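Long-range contact in A1 protein (PDB 3RLK), which is the minor, read-through form of the coat protein of phage Qbeta, whose C-terminal read-through domain has a role that is probably structural: residues Thr29-Leu37 and Phe132-Ser143. Residues are numbered along the deposited sequence; the frame is centred on the assembly and turned at random.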
loop_
_atom_site.group_PDB
_atom_site.type_symbol
_atom_site.label_atom_id
_atom_site.label_comp_id
_atom_site.label_asym_id
_atom_site.label_seq_id
_atom_site.Cartn_x
_atom_site.Cartn_y
_atom_site.Cartn_z
ATOM N N THR A 29 11.933 6.944 -6.630
ATOM C CA THR A 29 11.524 7.840 -5.533
ATOM C C THR A 29 10.010 7.818 -5.358
ATOM O O THR A 29 9.271 7.955 -6.363
ATOM C CB THR A 29 11.878 9.293 -5.873
ATOM O OG1 THR A 29 13.301 9.418 -6.111
ATOM C CG2 THR A 29 11.505 10.176 -4.742
ATOM N N CYS A 30 9.556 7.576 -4.129
ATOM C CA CYS A 30 8.142 7.604 -3.815
ATOM C C CYS A 30 7.568 8.944 -4.293
ATOM O O CYS A 30 8.079 10.018 -3.928
ATOM C CB CYS A 30 7.921 7.478 -2.316
ATOM S SG CYS A 30 6.199 7.322 -1.938
ATOM N N PRO A 31 6.567 8.906 -5.157
ATOM C CA PRO A 31 6.124 10.102 -5.830
ATOM C C PRO A 31 5.109 10.943 -5.054
ATOM O O PRO A 31 4.630 11.946 -5.557
ATOM C CB PRO A 31 5.492 9.542 -7.113
ATOM C CG PRO A 31 5.054 8.238 -6.804
ATOM C CD PRO A 31 5.798 7.711 -5.612
ATOM N N PHE A 32 4.796 10.555 -3.829
ATOM C CA PHE A 32 3.944 11.335 -2.958
ATOM C C PHE A 32 4.703 11.671 -1.708
ATOM O O PHE A 32 5.759 11.057 -1.440
ATOM C CB PHE A 32 2.684 10.546 -2.598
ATOM C CG PHE A 32 1.840 10.223 -3.797
ATOM C CD1 PHE A 32 1.041 11.190 -4.381
ATOM C CD2 PHE A 32 1.901 8.946 -4.377
ATOM C CE1 PHE A 32 0.303 10.924 -5.552
ATOM C CE2 PHE A 32 1.198 8.663 -5.540
ATOM C CZ PHE A 32 0.355 9.662 -6.116
ATOM N N ALA A 33 4.212 12.696 -1.000
ATOM C CA ALA A 33 4.834 13.106 0.235
ATOM C C ALA A 33 4.885 11.920 1.190
ATOM O O ALA A 33 3.939 11.072 1.313
ATOM C CB ALA A 33 4.055 14.246 0.869
ATOM N N ILE A 34 5.997 11.837 1.902
ATOM C CA ILE A 34 6.131 10.825 2.964
ATOM C C ILE A 34 6.337 11.449 4.403
ATOM O O ILE A 34 6.804 12.575 4.473
ATOM C CB ILE A 34 7.172 9.797 2.626
ATOM C CG1 ILE A 34 8.541 10.456 2.441
ATOM C CG2 ILE A 34 6.748 8.980 1.369
ATOM C CD1 ILE A 34 9.718 9.384 2.635
ATOM N N TRP A 35 5.986 10.677 5.472
ATOM C CA TRP A 35 5.728 11.277 6.791
ATOM C C TRP A 35 6.212 10.358 7.857
ATOM O O TRP A 35 6.345 9.160 7.611
ATOM C CB TRP A 35 4.224 11.424 7.009
ATOM C CG TRP A 35 3.601 12.223 5.905
ATOM C CD1 TRP A 35 3.178 11.736 4.666
ATOM C CD2 TRP A 35 3.380 13.640 5.897
ATOM N NE1 TRP A 35 2.680 12.785 3.920
ATOM C CE2 TRP A 35 2.781 13.949 4.659
ATOM C CE3 TRP A 35 3.575 14.686 6.862
ATOM C CZ2 TRP A 35 2.377 15.251 4.336
ATOM C CZ3 TRP A 35 3.165 15.989 6.524
ATOM C CH2 TRP A 35 2.614 16.261 5.270
ATOM N N SER A 36 6.427 10.948 9.052
ATOM C CA SER A 36 6.682 10.170 10.290
ATOM C C SER A 36 5.467 10.445 11.186
ATOM O O SER A 36 5.096 11.629 11.398
ATOM C CB SER A 36 7.994 10.628 10.965
ATOM O OG SER A 36 8.205 9.968 12.199
ATOM N N LEU A 37 4.813 9.388 11.680
ATOM C CA LEU A 37 3.726 9.488 12.608
ATOM C C LEU A 37 4.117 8.806 13.955
ATOM O O LEU A 37 3.995 7.616 14.077
ATOM C CB LEU A 37 2.477 8.812 12.000
ATOM C CG LEU A 37 1.606 9.710 11.130
ATOM C CD1 LEU A 37 2.286 10.010 9.797
ATOM C CD2 LEU A 37 0.240 8.911 10.942
ATOM N N PHE A 132 -2.788 6.959 6.838
ATOM C CA PHE A 132 -1.454 6.859 6.265
ATOM C C PHE A 132 -1.023 5.387 6.254
ATOM O O PHE A 132 -0.992 4.702 7.317
ATOM C CB PHE A 132 -0.429 7.639 7.089
ATOM C CG PHE A 132 -0.598 9.100 7.033
ATOM C CD1 PHE A 132 0.246 9.869 6.264
ATOM C CD2 PHE A 132 -1.614 9.699 7.737
ATOM C CE1 PHE A 132 0.096 11.310 6.255
ATOM C CE2 PHE A 132 -1.798 11.070 7.748
ATOM C CZ PHE A 132 -0.972 11.881 6.988
ATOM N N ILE A 133 -0.709 4.875 5.064
ATOM C CA ILE A 133 -0.231 3.480 4.994
ATOM C C ILE A 133 1.240 3.444 5.375
ATOM O O ILE A 133 2.018 4.356 4.985
ATOM C CB ILE A 133 -0.506 2.930 3.537
ATOM C CG1 ILE A 133 -0.268 1.421 3.494
ATOM C CG2 ILE A 133 0.220 3.778 2.455
ATOM C CD1 ILE A 133 -1.298 0.632 4.343
ATOM N N TYR A 134 1.635 2.450 6.170
ATOM C CA TYR A 134 3.063 2.341 6.489
ATOM C C TYR A 134 3.790 1.639 5.343
ATOM O O TYR A 134 3.268 0.610 4.826
ATOM C CB TYR A 134 3.262 1.563 7.824
ATOM C CG TYR A 134 4.725 1.318 8.157
ATOM C CD1 TYR A 134 5.594 2.396 8.494
ATOM C CD2 TYR A 134 5.227 0.031 8.167
ATOM C CE1 TYR A 134 6.938 2.152 8.796
ATOM C CE2 TYR A 134 6.573 -0.225 8.506
ATOM C CZ TYR A 134 7.420 0.848 8.823
ATOM O OH TYR A 134 8.747 0.618 9.141
ATOM N N LEU A 135 4.937 2.202 4.924
ATOM C CA LEU A 135 5.790 1.608 3.892
ATOM C C LEU A 135 7.096 1.163 4.519
ATOM O O LEU A 135 8.026 1.945 4.700
ATOM C CB LEU A 135 6.048 2.595 2.735
ATOM C CG LEU A 135 4.860 3.391 2.170
ATOM C CD1 LEU A 135 5.246 4.517 1.160
ATOM C CD2 LEU A 135 3.954 2.432 1.426
ATOM N N LYS A 136 7.175 -0.126 4.793
ATOM C CA LYS A 136 8.351 -0.723 5.468
ATOM C C LYS A 136 9.614 -0.563 4.692
ATOM O O LYS A 136 10.651 -0.268 5.291
ATOM C CB LYS A 136 8.052 -2.210 5.675
ATOM C CG LYS A 136 9.208 -3.056 6.274
ATOM C CD LYS A 136 9.746 -2.464 7.599
ATOM C CE LYS A 136 10.595 -3.523 8.368
ATOM N NZ LYS A 136 11.142 -2.952 9.676
ATOM N N SER A 137 9.513 -0.721 3.360
ATOM C CA SER A 137 10.631 -0.548 2.424
ATOM C C SER A 137 11.402 0.732 2.663
ATOM O O SER A 137 12.645 0.757 2.555
ATOM C CB SER A 137 10.078 -0.532 0.989
ATOM O OG SER A 137 9.604 -1.841 0.719
ATOM N N ILE A 138 10.677 1.790 2.986
ATOM C CA ILE A 138 11.354 3.062 3.282
ATOM C C ILE A 138 11.129 3.560 4.712
ATOM O O ILE A 138 11.518 4.716 5.046
ATOM C CB ILE A 138 10.988 4.168 2.169
ATOM C CG1 ILE A 138 9.461 4.420 2.185
ATOM C CG2 ILE A 138 11.432 3.693 0.753
ATOM C CD1 ILE A 138 8.961 5.588 1.315
ATOM N N ASN A 139 10.540 2.708 5.579
ATOM C CA ASN A 139 10.136 3.037 6.971
ATOM C C ASN A 139 9.547 4.450 7.103
ATOM O O ASN A 139 10.082 5.301 7.830
ATOM C CB ASN A 139 11.367 2.882 7.909
ATOM C CG ASN A 139 11.028 3.045 9.390
ATOM O OD1 ASN A 139 10.034 2.519 9.882
ATOM N ND2 ASN A 139 11.940 3.713 10.128
ATOM N N ALA A 140 8.422 4.686 6.433
ATOM C CA ALA A 140 7.821 5.995 6.419
ATOM C C ALA A 140 6.383 5.717 6.023
ATOM O O ALA A 140 6.026 4.597 5.536
ATOM C CB ALA A 140 8.525 6.948 5.430
ATOM N N TYR A 141 5.588 6.759 6.125
ATOM C CA TYR A 141 4.133 6.657 5.942
ATOM C C TYR A 141 3.736 7.499 4.735
ATOM O O TYR A 141 4.337 8.521 4.434
ATOM C CB TYR A 141 3.424 7.210 7.171
ATOM C CG TYR A 141 3.488 6.306 8.326
ATOM C CD1 TYR A 141 2.478 5.352 8.536
ATOM C CD2 TYR A 141 4.567 6.358 9.187
ATOM C CE1 TYR A 141 2.575 4.420 9.666
ATOM C CE2 TYR A 141 4.665 5.484 10.305
ATOM C CZ TYR A 141 3.674 4.544 10.528
ATOM O OH TYR A 141 3.812 3.709 11.624
ATOM N N CYS A 142 2.681 7.074 4.068
ATOM C CA CYS A 142 2.221 7.849 2.866
ATOM C C CYS A 142 0.688 7.997 2.973
ATOM O O CYS A 142 0.007 7.024 3.371
ATOM C CB CYS A 142 2.619 7.077 1.587
ATOM S SG CYS A 142 2.303 8.100 0.096
ATOM N N SER A 143 0.145 9.199 2.728
ATOM C CA SER A 143 -1.309 9.483 2.897
ATOM C C SER A 143 -2.125 8.751 1.810
ATOM O O SER A 143 -1.849 8.999 0.628
ATOM C CB SER A 143 -1.565 10.957 2.710
ATOM O OG SER A 143 -2.971 11.177 2.792
HETATM O O HOH W 1 1.391 11.657 1.533
#
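With CG of both Trp35 (chi1 -56°) and Phe132 (chi1 -69°) set anti to the carbonyl carbon, the two rings meet on one face of the sheet in a T-shaped stack. The edge of Phe132 points at the face of the indole's five-membered ring, centroids 5.0 Å apart and planes at 74°, with Phe132 CE1 3.5 Å from Trp35 CD1. Leucine suits the place two residues on because its forked end grips a ring: Leu37 CD1 makes a CH-pi contact over the Phe132 face, CD2 also touches that ring, and CB, at the base, lies over the Tyr141 face. Between the backbones, Tyr141 N donates to Trp35 O (2.9 Å), and Trp35 N returns a weak, bent bond to Tyr141 O. Tryptophan also brings a donor: one water accepts from Trp35 NE1 and Ser143 N and donates to Ala33 O, linking the segments beside the indole. On the other face, the short side chains of Cys142 and Ala140 let Phe32 CB (3.7 Å from Cys142 SG) and Ile34 CD1 (3.9 Å from Ala140 CB) pack close. Strand 34-38 thus joins the hairpin of strands 129-135 and 140-143, closed by a G1 beta bulge, to strand 52-58 in this mixed sheet.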